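Side-chain contacts in TRNA (adenine(9)-n1)-methyltransferase (Sulfolobus acidocaldarius, PDB 5A7Z), which catalyses the S-adenosyl-L-methionine-dependent N1-methylation of adenosine 9 in tRNA, as an archaeal Trm10 enzyme of the SPOUT type: residues I112-F117 with L130-C135; L250-K253 with S258-E261; L167-E172 with R220-P225; F197-I202 with N243-I248; K54-N59 with I102-Y107. All coordinates share one frame; numbering follows the deposited sequence.

Contact 1. Residues I112-F117 with L130-C135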
# COMPACT_ATOMS: atom_id res chain seq x y z
N ILE A 112 4.38 -0.93 -10.21
CA ILE A 112 4.96 -2.14 -10.77
C ILE A 112 5.23 -1.91 -12.26
O ILE A 112 4.29 -1.70 -13.05
CB ILE A 112 4.05 -3.37 -10.62
CG1 ILE A 112 3.54 -3.49 -9.17
CG2 ILE A 112 4.78 -4.65 -11.04
CD1 ILE A 112 4.64 -3.44 -8.16
N ASP A 113 6.51 -1.95 -12.62
CA ASP A 113 6.93 -1.64 -13.99
C ASP A 113 7.05 -2.91 -14.81
O ASP A 113 8.04 -3.64 -14.73
CB ASP A 113 8.24 -0.87 -13.98
CG ASP A 113 8.62 -0.30 -15.35
OD1 ASP A 113 8.11 -0.77 -16.42
OD2 ASP A 113 9.48 0.62 -15.36
N LEU A 114 6.04 -3.17 -15.62
CA LEU A 114 6.03 -4.36 -16.46
C LEU A 114 6.34 -4.04 -17.92
O LEU A 114 6.05 -4.83 -18.79
CB LEU A 114 4.66 -5.03 -16.35
CG LEU A 114 4.32 -5.72 -15.02
CD1 LEU A 114 3.08 -6.59 -15.19
CD2 LEU A 114 5.49 -6.53 -14.46
N GLY A 115 6.93 -2.89 -18.19
CA GLY A 115 7.51 -2.61 -19.51
C GLY A 115 8.33 -3.78 -20.07
O GLY A 115 8.23 -4.08 -21.21
N LEU A 116 9.10 -4.45 -19.22
CA LEU A 116 9.97 -5.55 -19.66
C LEU A 116 9.26 -6.89 -20.01
O LEU A 116 9.93 -7.84 -20.38
CB LEU A 116 11.05 -5.84 -18.58
CG LEU A 116 10.72 -6.85 -17.44
CD1 LEU A 116 11.98 -7.21 -16.66
CD2 LEU A 116 9.64 -6.36 -16.48
N PHE A 117 7.93 -6.97 -19.86
CA PHE A 117 7.26 -8.27 -19.75
C PHE A 117 7.62 -9.22 -20.89
O PHE A 117 7.97 -10.37 -20.66
CB PHE A 117 5.74 -8.11 -19.66
CG PHE A 117 5.01 -9.40 -19.31
CD1 PHE A 117 5.04 -9.92 -18.00
CD2 PHE A 117 4.32 -10.12 -20.29
CE1 PHE A 117 4.40 -11.12 -17.70
CE2 PHE A 117 3.68 -11.31 -19.99
CZ PHE A 117 3.72 -11.81 -18.69
N LEU A 130 1.74 -13.78 -11.04
CA LEU A 130 1.23 -14.25 -9.76
C LEU A 130 1.58 -13.23 -8.69
O LEU A 130 0.74 -12.86 -7.88
CB LEU A 130 1.83 -15.61 -9.41
CG LEU A 130 1.49 -16.16 -8.04
CD1 LEU A 130 -0.02 -16.37 -7.90
CD2 LEU A 130 2.25 -17.47 -7.82
N GLN A 131 2.84 -12.78 -8.70
CA GLN A 131 3.30 -11.74 -7.79
C GLN A 131 2.50 -10.46 -7.93
O GLN A 131 2.13 -9.84 -6.95
CB GLN A 131 4.78 -11.49 -7.99
CG GLN A 131 5.63 -12.65 -7.45
CD GLN A 131 7.08 -12.54 -7.82
OE1 GLN A 131 7.57 -11.45 -8.13
NE2 GLN A 131 7.79 -13.65 -7.76
N VAL A 132 2.21 -10.06 -9.15
CA VAL A 132 1.45 -8.86 -9.32
C VAL A 132 0.10 -9.00 -8.67
O VAL A 132 -0.31 -8.13 -7.93
CB VAL A 132 1.30 -8.49 -10.76
CG1 VAL A 132 0.11 -7.54 -10.95
CG2 VAL A 132 2.57 -7.82 -11.22
N ASP A 133 -0.58 -10.09 -8.93
CA ASP A 133 -1.89 -10.33 -8.34
C ASP A 133 -1.86 -10.31 -6.81
O ASP A 133 -2.73 -9.70 -6.19
CB ASP A 133 -2.43 -11.68 -8.81
CG ASP A 133 -2.91 -11.65 -10.26
OD1 ASP A 133 -2.52 -10.73 -11.05
OD2 ASP A 133 -3.63 -12.59 -10.62
N LEU A 134 -0.85 -10.96 -6.22
CA LEU A 134 -0.60 -10.90 -4.80
C LEU A 134 -0.41 -9.49 -4.25
O LEU A 134 -0.70 -9.25 -3.08
CB LEU A 134 0.65 -11.74 -4.46
CG LEU A 134 0.46 -13.25 -4.59
CD1 LEU A 134 1.74 -14.02 -4.31
CD2 LEU A 134 -0.65 -13.72 -3.66
N CYS A 135 0.13 -8.58 -5.07
CA CYS A 135 0.29 -7.18 -4.70
C CYS A 135 -1.04 -6.53 -4.43
O CYS A 135 -1.11 -5.64 -3.62
CB CYS A 135 1.03 -6.37 -5.79
SG CYS A 135 2.81 -6.74 -5.90
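Val132 supplies the projecting methyl of this contact: its CG2 drops into a shallow notch between Ile112 of strand 109-113 and Leu114, two residues on. The near wall of the notch is Ile112 CG2, 3.9 Å from Val132 CG2. On the far side Leu114 CD1 stands 4.2 Å from that same methyl. Val132 can reach in because CG2 lies anti to its own carbonyl carbon, with CG1 at chi1 160° taking the place anti to the backbone N. Ile112 and Val132 run past each other in opposite directions, so they overlap along their flanks. One helical turn on, the second branch of Ile112 is used: its CD1 comes within 4.4 Å of Cys135 SG, a looser touch that extends the apolar seam along the helix. Asp113, between the two wall residues, turns to the other face, where OD1 accepts from Gly115 N at 3.0 Å in an Asx turn and also meets Ala212 N. The seam thus seats helix 122-142 on strand 109-113, as the crossover helix of a beta-alpha-beta unit completed by strand 148-151, with Ile242 of helix 242-255 covering Ile112 and Cys135.

Contact 2. Residues L250-K253 with S258-E261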
# COMPACT_ATOMS: atom_id res chain seq x y z
N LEU A 250 5.79 -0.95 2.59
CA LEU A 250 4.59 -0.52 3.29
C LEU A 250 4.69 -0.77 4.82
O LEU A 250 4.15 -0.00 5.58
CB LEU A 250 3.37 -1.21 2.69
CG LEU A 250 3.06 -0.88 1.22
CD1 LEU A 250 2.00 -1.84 0.68
CD2 LEU A 250 2.58 0.56 1.07
N ARG A 251 5.43 -1.80 5.26
CA ARG A 251 5.63 -2.02 6.70
C ARG A 251 6.25 -0.79 7.26
O ARG A 251 5.92 -0.37 8.35
CB ARG A 251 6.63 -3.14 7.01
CG ARG A 251 6.33 -4.55 6.55
CD ARG A 251 5.01 -5.02 6.99
NE ARG A 251 4.95 -6.49 7.09
CZ ARG A 251 4.77 -7.14 8.24
NH1 ARG A 251 4.77 -6.49 9.39
NH2 ARG A 251 4.63 -8.44 8.24
N VAL A 252 7.27 -0.31 6.57
CA VAL A 252 8.13 0.74 7.07
C VAL A 252 7.38 2.07 7.03
O VAL A 252 7.36 2.80 8.01
CB VAL A 252 9.43 0.82 6.26
CG1 VAL A 252 10.19 2.06 6.61
CG2 VAL A 252 10.28 -0.42 6.50
N LYS A 253 6.64 2.31 5.97
CA LYS A 253 6.03 3.62 5.78
C LYS A 253 4.71 3.79 6.50
O LYS A 253 4.35 4.90 6.87
CB LYS A 253 5.80 3.89 4.32
CG LYS A 253 7.09 3.99 3.53
CD LYS A 253 6.79 4.43 2.12
CE LYS A 253 6.18 5.84 2.08
NZ LYS A 253 7.21 6.83 2.46
N SER A 258 10.64 -0.84 11.56
CA SER A 258 12.03 -0.93 11.18
C SER A 258 12.18 -1.71 9.84
O SER A 258 11.52 -2.74 9.61
CB SER A 258 12.77 -1.66 12.31
OG SER A 258 14.10 -1.81 12.03
N LEU A 259 13.04 -1.21 8.96
CA LEU A 259 13.40 -1.92 7.74
C LEU A 259 13.89 -3.32 8.08
O LEU A 259 13.39 -4.31 7.54
CB LEU A 259 14.49 -1.16 6.99
CG LEU A 259 14.94 -1.78 5.66
CD1 LEU A 259 13.76 -2.33 4.88
CD2 LEU A 259 15.70 -0.77 4.82
N GLU A 260 14.81 -3.40 9.03
CA GLU A 260 15.30 -4.69 9.52
C GLU A 260 14.17 -5.63 9.93
O GLU A 260 14.19 -6.81 9.58
CB GLU A 260 16.26 -4.48 10.69
CG GLU A 260 16.88 -5.76 11.22
CD GLU A 260 17.86 -5.52 12.35
OE1 GLU A 260 18.03 -4.34 12.74
OE2 GLU A 260 18.46 -6.49 12.84
N GLU A 261 13.19 -5.13 10.68
CA GLU A 261 12.11 -5.98 11.18
C GLU A 261 11.08 -6.24 10.12
O GLU A 261 10.39 -7.26 10.16
CB GLU A 261 11.42 -5.32 12.39
CG GLU A 261 12.34 -5.11 13.59
CD GLU A 261 12.43 -6.34 14.51
OE1 GLU A 261 12.94 -7.42 14.08
OE2 GLU A 261 12.01 -6.20 15.69
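A single methyl of Val252, CG2, carries nearly all of this contact, pressing against the main chain where the last helix starts. It lies 3.7 Å from Leu259 CA and 3.8 Å from Leu259 N, and Ser258 C is 4.1 Å away from it. Val252 stands with CG1 anti to the backbone N (chi1 169°), which leaves CG2 beside that N and aimed out of helix 242-255 at its partner. The two segments belong to consecutive helices, 242-255 and 259-265, joined by a very short connection; the second begins with Ser258 as its N-cap residue, and the valine methyl packs on precisely this first turn. Leu259 sets off with its CB directed away from Val252. Its chi1 near 180° and a chi2 of only 40° nevertheless leave one branch close by, with CD1 4.3 Å from Val252 CG2. The backbone N of Leu259, beside the methyl, donates to Asp188 OD1, so this amide at the helix start is satisfied by a carboxylate. Arg251, the residue before Val252 in helix 242-255, also leans toward helix 259-265 and touches Ala262, while its NE makes a salt bridge back to Glu247.

Contact 3. Residues L167-E172 with R220-P225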
# COMPACT_ATOMS: atom_id res chain seq x y z
N LEU A 167 4.36 5.56 -18.13
CA LEU A 167 4.43 6.24 -16.84
C LEU A 167 4.09 7.73 -16.95
O LEU A 167 4.69 8.46 -17.72
CB LEU A 167 5.82 6.07 -16.24
CG LEU A 167 5.95 6.40 -14.75
CD1 LEU A 167 4.90 5.65 -13.93
CD2 LEU A 167 7.35 6.07 -14.26
N SER A 168 3.12 8.15 -16.17
CA SER A 168 2.75 9.55 -16.05
C SER A 168 3.33 10.07 -14.74
O SER A 168 3.10 9.49 -13.68
CB SER A 168 1.23 9.63 -16.02
OG SER A 168 0.77 10.93 -16.31
N LEU A 169 4.09 11.15 -14.79
CA LEU A 169 4.88 11.56 -13.65
C LEU A 169 4.54 12.98 -13.30
O LEU A 169 4.69 13.86 -14.12
CB LEU A 169 6.37 11.46 -13.97
CG LEU A 169 7.31 11.38 -12.76
CD1 LEU A 169 7.41 9.96 -12.26
CD2 LEU A 169 8.70 11.87 -13.12
N SER A 170 4.09 13.20 -12.06
CA SER A 170 3.70 14.53 -11.63
C SER A 170 4.86 15.33 -11.00
O SER A 170 5.88 14.78 -10.55
CB SER A 170 2.51 14.45 -10.67
OG SER A 170 2.95 14.45 -9.34
N ASP A 171 4.66 16.65 -10.98
CA ASP A 171 5.51 17.61 -10.27
C ASP A 171 5.96 17.16 -8.89
O ASP A 171 6.96 17.65 -8.38
CB ASP A 171 4.72 18.93 -10.04
CG ASP A 171 5.05 20.00 -11.05
OD1 ASP A 171 6.20 20.03 -11.51
OD2 ASP A 171 4.17 20.82 -11.36
N GLU A 172 5.10 16.41 -8.21
CA GLU A 172 5.26 16.12 -6.80
C GLU A 172 5.77 14.73 -6.53
O GLU A 172 6.11 14.43 -5.41
CB GLU A 172 3.96 16.33 -6.05
CG GLU A 172 3.99 17.56 -5.16
CD GLU A 172 2.73 17.72 -4.35
OE1 GLU A 172 1.66 17.31 -4.84
OE2 GLU A 172 2.81 18.27 -3.23
N ARG A 220 13.39 12.41 -21.12
CA ARG A 220 13.28 13.74 -20.52
C ARG A 220 14.51 14.14 -19.73
O ARG A 220 14.52 15.18 -19.08
CB ARG A 220 12.04 13.78 -19.64
CG ARG A 220 10.79 13.40 -20.39
CD ARG A 220 9.53 13.68 -19.60
NE ARG A 220 8.41 12.97 -20.21
CZ ARG A 220 7.27 12.66 -19.59
NH1 ARG A 220 7.04 13.01 -18.33
NH2 ARG A 220 6.33 11.99 -20.26
N GLY A 221 15.53 13.28 -19.74
CA GLY A 221 16.76 13.54 -19.05
C GLY A 221 16.70 13.44 -17.55
O GLY A 221 17.47 14.14 -16.86
N TYR A 222 15.82 12.57 -17.01
CA TYR A 222 15.76 12.37 -15.55
C TYR A 222 16.63 11.22 -15.11
O TYR A 222 17.02 10.39 -15.90
CB TYR A 222 14.35 12.12 -15.06
CG TYR A 222 13.38 13.19 -15.43
CD1 TYR A 222 13.78 14.49 -15.56
CD2 TYR A 222 12.05 12.89 -15.67
CE1 TYR A 222 12.89 15.49 -15.91
CE2 TYR A 222 11.14 13.89 -16.03
CZ TYR A 222 11.59 15.18 -16.16
OH TYR A 222 10.73 16.20 -16.52
N SER A 223 16.95 11.21 -13.83
CA SER A 223 17.67 10.13 -13.21
C SER A 223 17.11 9.95 -11.81
O SER A 223 17.16 10.85 -10.99
CB SER A 223 19.15 10.43 -13.13
OG SER A 223 19.87 9.22 -13.02
N PHE A 224 16.55 8.78 -11.55
CA PHE A 224 15.99 8.49 -10.25
C PHE A 224 16.93 7.58 -9.49
O PHE A 224 17.57 6.75 -10.08
CB PHE A 224 14.62 7.85 -10.44
CG PHE A 224 13.66 8.71 -11.20
CD1 PHE A 224 13.36 9.98 -10.75
CD2 PHE A 224 13.09 8.27 -12.39
CE1 PHE A 224 12.48 10.80 -11.44
CE2 PHE A 224 12.19 9.08 -13.09
CZ PHE A 224 11.89 10.34 -12.61
N PRO A 225 16.98 7.73 -8.17
CA PRO A 225 17.91 6.93 -7.38
C PRO A 225 17.54 5.48 -7.41
O PRO A 225 16.37 5.15 -7.53
CB PRO A 225 17.76 7.49 -5.95
CG PRO A 225 16.76 8.61 -6.02
CD PRO A 225 16.47 8.90 -7.45
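Leu169 and Phe224 meet across two irregular segments whose backbones stay well apart: even the nearest pair of CA atoms, in Leu169 and Arg220, is 11.1 Å apart, so side chains alone span the gap. Residues 167-170 are extended, after which the chain bends in an ST turn, Glu172 N donating to Ser170 OG at 3.1 Å. Opposite, helix 211-220 gives way at Gly221, the first residue to leave it, whose positive phi (73°) lets the chain swing out into the extended run from Tyr222 to Pro225 that leads to strand 226-228. Into the interval projects Leu169, CG anti to its backbone N at chi1 -159°. Its CD2 methyl reaches 3.6 Å from Phe224 CZ, the far end of a ring that comes from the opposite direction. The same methyl lies 4.3 Å from Tyr222 CE2, and so it is shared by two aromatic rings that it approaches at a slant. The Tyr222 ring is backed on one face by Arg220 CB, 3.7 Å above its plane and toward the rim. Leu216 and Pro175 touch Leu169 as well. Chemically this is a small greasy patch near the surface, made of one leucine methyl and two aromatic rings; dispersion and shielding from water would hold it, with little directional constraint, and crystal neighbours that touch all three residues may influence its exact form.

Contact 4. Residues F197-I202 with N243-I248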
# COMPACT_ATOMS: atom_id res chain seq x y z
N PHE A 197 7.45 4.50 -5.40
CA PHE A 197 8.37 3.34 -5.41
C PHE A 197 8.16 2.47 -6.62
O PHE A 197 7.07 2.01 -6.86
CB PHE A 197 8.20 2.52 -4.12
CG PHE A 197 8.41 3.34 -2.91
CD1 PHE A 197 7.43 4.20 -2.48
CD2 PHE A 197 9.66 3.40 -2.32
CE1 PHE A 197 7.66 5.05 -1.42
CE2 PHE A 197 9.88 4.23 -1.24
CZ PHE A 197 8.89 5.06 -0.79
N VAL A 198 9.23 2.31 -7.41
CA VAL A 198 9.18 1.60 -8.67
C VAL A 198 9.90 0.26 -8.53
O VAL A 198 11.09 0.21 -8.19
CB VAL A 198 9.82 2.43 -9.81
CG1 VAL A 198 9.73 1.67 -11.13
CG2 VAL A 198 9.13 3.78 -9.96
N ILE A 199 9.14 -0.81 -8.81
CA ILE A 199 9.61 -2.19 -8.82
C ILE A 199 9.34 -2.80 -10.20
O ILE A 199 8.20 -2.95 -10.63
CB ILE A 199 8.91 -3.04 -7.72
CG1 ILE A 199 8.67 -2.19 -6.47
CG2 ILE A 199 9.78 -4.25 -7.37
CD1 ILE A 199 7.65 -2.75 -5.49
N GLY A 200 10.41 -3.13 -10.91
CA GLY A 200 10.30 -3.80 -12.21
C GLY A 200 10.46 -5.29 -12.03
O GLY A 200 10.33 -5.81 -10.93
N GLY A 201 10.75 -5.98 -13.13
CA GLY A 201 10.94 -7.43 -13.13
C GLY A 201 12.41 -7.84 -13.08
O GLY A 201 13.31 -7.03 -13.35
N ILE A 202 12.65 -9.09 -12.73
CA ILE A 202 13.98 -9.66 -12.71
C ILE A 202 14.34 -10.21 -14.06
O ILE A 202 13.69 -11.09 -14.57
CB ILE A 202 14.09 -10.81 -11.73
CG1 ILE A 202 13.05 -11.88 -12.07
CG2 ILE A 202 13.91 -10.33 -10.32
CD1 ILE A 202 13.39 -13.27 -11.58
N ASN A 243 5.55 -8.69 -4.68
CA ASN A 243 4.64 -8.59 -3.54
C ASN A 243 5.31 -8.54 -2.13
O ASN A 243 4.81 -7.87 -1.23
CB ASN A 243 3.63 -9.72 -3.59
CG ASN A 243 4.29 -11.09 -3.56
OD1 ASN A 243 5.13 -11.39 -4.38
ND2 ASN A 243 3.87 -11.91 -2.64
N LYS A 244 6.42 -9.23 -1.95
CA LYS A 244 7.13 -9.21 -0.68
C LYS A 244 7.93 -7.91 -0.49
O LYS A 244 7.91 -7.31 0.58
CB LYS A 244 8.04 -10.42 -0.57
CG LYS A 244 7.32 -11.75 -0.63
CD LYS A 244 7.02 -12.31 0.75
CE LYS A 244 7.15 -13.82 0.77
NZ LYS A 244 8.50 -14.24 1.24
N ILE A 245 8.60 -7.46 -1.54
CA ILE A 245 9.24 -6.15 -1.55
C ILE A 245 8.22 -5.04 -1.26
O ILE A 245 8.49 -4.12 -0.46
CB ILE A 245 9.91 -5.85 -2.93
CG1 ILE A 245 11.06 -6.83 -3.22
CG2 ILE A 245 10.44 -4.43 -2.97
CD1 ILE A 245 12.16 -6.80 -2.19
N LEU A 246 7.09 -5.08 -1.95
CA LEU A 246 6.02 -4.10 -1.70
C LEU A 246 5.64 -4.07 -0.21
O LEU A 246 5.60 -3.03 0.42
CB LEU A 246 4.80 -4.48 -2.50
CG LEU A 246 3.60 -3.56 -2.32
CD1 LEU A 246 4.00 -2.15 -2.66
CD2 LEU A 246 2.45 -4.01 -3.23
N GLU A 247 5.38 -5.24 0.36
CA GLU A 247 4.98 -5.30 1.75
C GLU A 247 6.05 -4.74 2.71
O GLU A 247 5.72 -4.09 3.70
CB GLU A 247 4.60 -6.72 2.16
CG GLU A 247 4.15 -6.77 3.59
CD GLU A 247 3.56 -8.11 4.00
OE1 GLU A 247 3.19 -8.89 3.10
OE2 GLU A 247 3.48 -8.38 5.23
N ILE A 248 7.31 -4.96 2.40
CA ILE A 248 8.38 -4.38 3.19
C ILE A 248 8.32 -2.87 3.20
O ILE A 248 8.55 -2.23 4.24
CB ILE A 248 9.77 -4.82 2.70
CG1 ILE A 248 10.03 -6.28 3.07
CG2 ILE A 248 10.85 -3.92 3.31
CD1 ILE A 248 11.17 -6.93 2.30
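Ile199 reaches from strand 196-202 to helix 242-255, meeting Ile245 and the start of Leu246. Its CB points at the helix, and already at that level it has company from the adjacent strand: Ile112 CD1 lies 4.3 Å from Ile199 CB. There the side chain divides. The CG2 branch, anti to the backbone N, stays short and comes no nearer than a loose 4.5 Å to Ile245 CG2. The CG1 branch, beside the backbone N, also lies 4.5 Å from Ile245 CG2 and carries the chain onward, extended at chi2 163°. The chi1 of Ile199, -36°, is turned appreciably from ideal stagger, and this sets where the CG1 branch meets the helix. At the tip, CD1 makes the main touch, 4.1 Å from Ile245 CG2, the methyl that Ile245 sends toward the strand while its longer CG1 branch leads off. The same CD1 stands 4.3 Å from Leu246 N and 4.5 Å from Leu246 CB, so it rests over the helix backbone between two successive side-chain bases. The two isoleucines pass at a slant, and every touching residue is buried. Leu178 packs on Ile199 from the strand on the other side, and Met110 and Cys135 pack on Leu246. A helix from the C-terminal part of the chain packed on a face of the central, largely parallel sheet is consistent with the SPOUT fold, the class to which Trm10 enzymes belong.

Contact 5. Residues K54-N59 with I102-Y107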
# COMPACT_ATOMS: atom_id res chain seq x y z
N LYS A 54 -13.31 -2.00 3.67
CA LYS A 54 -14.61 -2.65 3.51
C LYS A 54 -15.66 -1.65 3.02
O LYS A 54 -16.59 -2.00 2.29
CB LYS A 54 -15.04 -3.30 4.82
CG LYS A 54 -14.27 -4.59 5.13
CD LYS A 54 -15.20 -5.67 5.70
CE LYS A 54 -14.48 -7.02 5.88
NZ LYS A 54 -15.37 -8.00 6.56
N MSE A 55 -15.50 -0.40 3.40
CA MSE A 55 -16.46 0.61 3.02
C MSE A 55 -16.27 0.95 1.57
O MSE A 55 -17.23 1.21 0.87
CB MSE A 55 -16.28 1.83 3.90
CG MSE A 55 -17.40 2.82 3.61
SE MSE A 55 -17.30 4.32 4.86
CE MSE A 55 -15.53 4.93 4.22
N LEU A 56 -15.03 0.97 1.12
CA LEU A 56 -14.72 1.35 -0.25
C LEU A 56 -14.99 0.24 -1.25
O LEU A 56 -15.39 0.51 -2.36
CB LEU A 56 -13.25 1.75 -0.39
CG LEU A 56 -12.86 3.09 0.22
CD1 LEU A 56 -11.34 3.15 0.42
CD2 LEU A 56 -13.36 4.27 -0.62
N LEU A 57 -14.77 -1.00 -0.84
CA LEU A 57 -14.82 -2.13 -1.78
C LEU A 57 -16.02 -3.07 -1.59
O LEU A 57 -16.49 -3.62 -2.56
CB LEU A 57 -13.50 -2.95 -1.71
CG LEU A 57 -12.23 -2.21 -2.15
CD1 LEU A 57 -10.99 -3.08 -1.94
CD2 LEU A 57 -12.32 -1.75 -3.60
N LYS A 58 -16.50 -3.26 -0.35
CA LYS A 58 -17.37 -4.42 -0.02
C LYS A 58 -18.81 -4.10 0.39
O LYS A 58 -19.48 -4.95 0.98
CB LYS A 58 -16.77 -5.24 1.12
CG LYS A 58 -15.36 -5.72 0.91
CD LYS A 58 -15.29 -6.81 -0.12
CE LYS A 58 -13.86 -7.01 -0.57
NZ LYS A 58 -13.01 -7.30 0.61
N ASN A 59 -19.26 -2.87 0.16
CA ASN A 59 -20.62 -2.46 0.56
C ASN A 59 -20.91 -2.46 2.09
O ASN A 59 -22.00 -2.84 2.54
CB ASN A 59 -21.67 -3.29 -0.18
CG ASN A 59 -23.10 -2.79 0.06
OD1 ASN A 59 -23.35 -1.57 0.13
ND2 ASN A 59 -24.02 -3.72 0.25
N ILE A 102 -14.41 9.97 1.71
CA ILE A 102 -13.13 10.33 2.26
C ILE A 102 -12.15 10.72 1.16
O ILE A 102 -12.27 10.30 0.02
CB ILE A 102 -12.55 9.20 3.14
CG1 ILE A 102 -12.23 7.97 2.32
CG2 ILE A 102 -13.52 8.85 4.22
CD1 ILE A 102 -11.50 6.91 3.12
N HIS A 103 -11.19 11.57 1.49
CA HIS A 103 -10.27 12.01 0.49
C HIS A 103 -9.17 10.98 0.33
O HIS A 103 -8.23 10.93 1.11
CB HIS A 103 -9.67 13.38 0.82
CG HIS A 103 -9.02 14.04 -0.36
ND1 HIS A 103 -9.49 15.21 -0.92
CD2 HIS A 103 -7.98 13.64 -1.13
CE1 HIS A 103 -8.75 15.53 -1.96
NE2 HIS A 103 -7.83 14.59 -2.12
N LEU A 104 -9.30 10.16 -0.70
CA LEU A 104 -8.39 9.06 -0.88
C LEU A 104 -6.97 9.58 -1.17
O LEU A 104 -6.79 10.46 -1.99
CB LEU A 104 -8.87 8.16 -2.01
CG LEU A 104 -10.35 7.74 -1.92
CD1 LEU A 104 -10.81 7.11 -3.22
CD2 LEU A 104 -10.58 6.79 -0.77
N PRO A 105 -5.99 9.09 -0.42
CA PRO A 105 -4.61 9.56 -0.51
C PRO A 105 -3.94 9.35 -1.90
O PRO A 105 -4.04 8.30 -2.48
CB PRO A 105 -3.89 8.71 0.55
CG PRO A 105 -4.69 7.46 0.65
CD PRO A 105 -6.11 7.91 0.46
N GLU A 106 -3.23 10.36 -2.39
CA GLU A 106 -2.49 10.19 -3.62
C GLU A 106 -1.25 9.34 -3.35
O GLU A 106 -0.90 8.45 -4.11
CB GLU A 106 -2.09 11.56 -4.16
CG GLU A 106 -1.35 11.49 -5.50
CD GLU A 106 -1.44 12.79 -6.30
OE1 GLU A 106 -2.24 13.67 -5.93
OE2 GLU A 106 -0.69 12.93 -7.31
N TYR A 107 -0.64 9.59 -2.23
CA TYR A 107 0.63 9.01 -1.89
C TYR A 107 0.47 8.14 -0.68
O TYR A 107 -0.44 8.36 0.13
CB TYR A 107 1.67 10.14 -1.63
CG TYR A 107 1.98 10.96 -2.88
CD1 TYR A 107 2.62 10.37 -3.97
CD2 TYR A 107 1.57 12.27 -3.00
CE1 TYR A 107 2.86 11.08 -5.11
CE2 TYR A 107 1.82 13.00 -4.16
CZ TYR A 107 2.46 12.39 -5.21
OH TYR A 107 2.74 13.10 -6.37
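Ile102 opens the second segment and faces selenomethionine Met55 near the end of helix 48-57. Their touch is light: Ile102 CG2 is 4.4 Å from Met55 CE. Met55 runs straight out through chi1 -174° and chi2 174°, and only its last torsion, chi3 63°, folds CE over toward the isoleucine. Phe27 of helix 22-33 packs against both residues, closing one flank of the pair. His103 turns off the contact, and Leu104 brings the chain back to it. Here the fit is closer, since Leu104 CD2 nests in the fork of Leu56, 3.8 Å from Leu56 CD2 and 3.9 Å from Leu56 CD1. The two leucines pass flank to flank, pointing opposite ways, with Trp144 also touching Leu104. From Pro105 the chain draws away: Pro105 packs on Thr22, and Tyr107, farther along, gives its hydroxyl to a hydrogen bond with Asp173 OD1. The linker 102-107, running from the N-terminal sheet that includes strands 60-75 and 91-95 to the first strand of the SPOUT sheet, 109-113, thus packs through apolar side chains on the C-terminal part of helix 48-57.

From the N terminus, contact 5 closes first, bringing the linker 102-107 back to helix 48-57 after the excursion through the N-terminal sheet. Contact 1 follows at once as a short strand-to-helix closure. Contacts 3 and 4 then cross, since 197-202 falls between 167-172 and 220-225, while 243-248 comes after both. Contact 2 is the last and shortest closure, between the two final helices. No contact nests within another. Contacts 1 and 4 share the central sheet, Asp113 N probably hydrogen-bonding Ile199 O, whereas contacts 4 and 2 share helix 242-255. Tyr107 of contact 5 touches Ser170 and Glu172 of contact 3, joining the linker to the SPOUT part.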